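DegV family protein (Thermus thermophilus, PDB 2DT8) binds fatty acid, here palmitate, as a member of the DegV family, and also carries a zinc ion. Local coordinates at residues A237-A240 with L241-V245. Numbering follows the deposited sequence.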
loop_
_atom_site.group_PDB
_atom_site.type_symbol
_atom_site.label_atom_id
_atom_site.label_comp_id
_atom_site.label_asym_id
_atom_site.label_seq_id
_atom_site.Cartn_x
_atom_site.Cartn_y
_atom_site.Cartn_z
ATOM N N ALA A 237 13.257 -13.227 2.250
ATOM C CA ALA A 237 13.576 -12.043 3.046
ATOM C C ALA A 237 12.359 -11.665 3.866
ATOM O O ALA A 237 12.465 -11.523 5.085
ATOM C CB ALA A 237 13.997 -10.868 2.156
ATOM N N VAL A 238 11.198 -11.526 3.225
ATOM C CA VAL A 238 10.010 -11.162 3.990
ATOM C C VAL A 238 9.616 -12.274 4.969
ATOM O O VAL A 238 9.108 -11.990 6.051
ATOM C CB VAL A 238 8.791 -10.806 3.087
ATOM C CG1 VAL A 238 8.023 -12.054 2.681
ATOM C CG2 VAL A 238 7.874 -9.835 3.840
ATOM N N ALA A 239 9.851 -13.533 4.600
ATOM C CA ALA A 239 9.500 -14.635 5.486
ATOM C C ALA A 239 10.349 -14.585 6.747
ATOM O O ALA A 239 9.842 -14.778 7.851
ATOM C CB ALA A 239 9.683 -15.980 4.776
ATOM N N ALA A 240 11.642 -14.326 6.584
ATOM C CA ALA A 240 12.539 -14.247 7.730
ATOM C C ALA A 240 12.142 -13.071 8.620
ATOM O O ALA A 240 12.208 -13.145 9.850
ATOM C CB ALA A 240 13.971 -14.082 7.260
ATOM N N LEU A 241 11.731 -11.982 7.984
ATOM C CA LEU A 241 11.321 -10.788 8.703
ATOM C C LEU A 241 10.047 -11.069 9.506
ATOM O O LEU A 241 9.945 -10.691 10.674
ATOM C CB LEU A 241 11.098 -9.646 7.702
ATOM C CG LEU A 241 10.763 -8.264 8.264
ATOM C CD1 LEU A 241 11.904 -7.785 9.156
ATOM C CD2 LEU A 241 10.546 -7.280 7.109
ATOM N N ARG A 242 9.081 -11.744 8.885
ATOM C CA ARG A 242 7.827 -12.071 9.557
ATOM C C ARG A 242 8.080 -13.013 10.734
ATOM O O ARG A 242 7.448 -12.893 11.781
ATOM C CB ARG A 242 6.846 -12.720 8.573
ATOM C CG ARG A 242 5.504 -13.121 9.183
ATOM C CD ARG A 242 4.576 -13.661 8.103
ATOM N NE ARG A 242 3.260 -14.049 8.608
ATOM C CZ ARG A 242 2.932 -15.280 8.992
ATOM N NH1 ARG A 242 3.823 -16.261 8.936
ATOM N NH2 ARG A 242 1.707 -15.532 9.431
ATOM N N GLN A 243 9.003 -13.951 10.556
ATOM C CA GLN A 243 9.329 -14.901 11.614
ATOM C C GLN A 243 9.944 -14.173 12.809
ATOM O O GLN A 243 9.591 -14.441 13.966
ATOM C CB GLN A 243 10.289 -15.971 11.076
ATOM C CG GLN A 243 9.617 -16.931 10.086
ATOM C CD GLN A 243 10.597 -17.630 9.156
ATOM O OE1 GLN A 243 10.195 -18.418 8.298
ATOM N NE2 GLN A 243 11.887 -17.341 9.316
ATOM N N GLU A 244 10.872 -13.266 12.545
ATOM C CA GLU A 244 11.535 -12.441 13.546
ATOM C C GLU A 244 10.502 -11.551 14.254
ATOM O O GLU A 244 10.414 -11.549 15.485
ATOM C CB GLU A 244 12.644 -11.607 12.884
ATOM C CG GLU A 244 13.789 -12.485 12.319
ATOM C CD GLU A 244 14.896 -11.700 11.625
ATOM O OE1 GLU A 244 14.607 -10.988 10.636
ATOM O OE2 GLU A 244 16.061 -11.802 12.072
ATOM N N VAL A 245 9.502 -11.073 13.608
ATOM C CA VAL A 245 8.462 -10.268 14.239
ATOM C C VAL A 245 7.532 -11.106 15.112
ATOM O O VAL A 245 7.173 -10.693 16.218
ATOM C CB VAL A 245 7.605 -9.518 13.183
ATOM C CG1 VAL A 245 6.345 -8.947 13.828
ATOM C CG2 VAL A 245 8.424 -8.390 12.570
HETATM O O HOH W 1 6.956 -16.061 7.717
#
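Gln243 lays its side chain back along the previous turn of the helix, over the carbonyl of Ala239. With CG anti to the carbonyl carbon (chi1 -70°), the chain runs toward the N-terminal end: CG comes to 3.1 Å from Ala239 O, and the amide NE2 ends 3.5 Å from Ala240 CA. Ala239 O takes the backbone N-H of Gln243 at 3.0 Å and also a hydrogen from a water, which in turn lies in the plane of the Arg242 guanidinium, at its edge, and makes a weak bond with NH1. Arg242 runs extended in another direction, its NE bonded to Ala255 O. One residue on, Glu244 repeats the backward lean of Gln243, placing CG 3.0 Å from Ala240 O, the acceptor of its own backbone N-H at 3.0 Å. These i to i+4 bonds belong to helix 236-247, the crossover of a beta-alpha-beta unit between strands 225-231 and 252-259. Its buried side, with Val238, Leu241 and Val245, packs on Phe229 and Phe275 of the sheet. Glu244 OE1 makes a salt bridge to Arg208 of the neighbouring helix 204-219; a leucine here would probably leave that arginine without this carboxylate partner. Leu241 CB sits 3.5 Å from Ala237 O, the acceptor for its N-H.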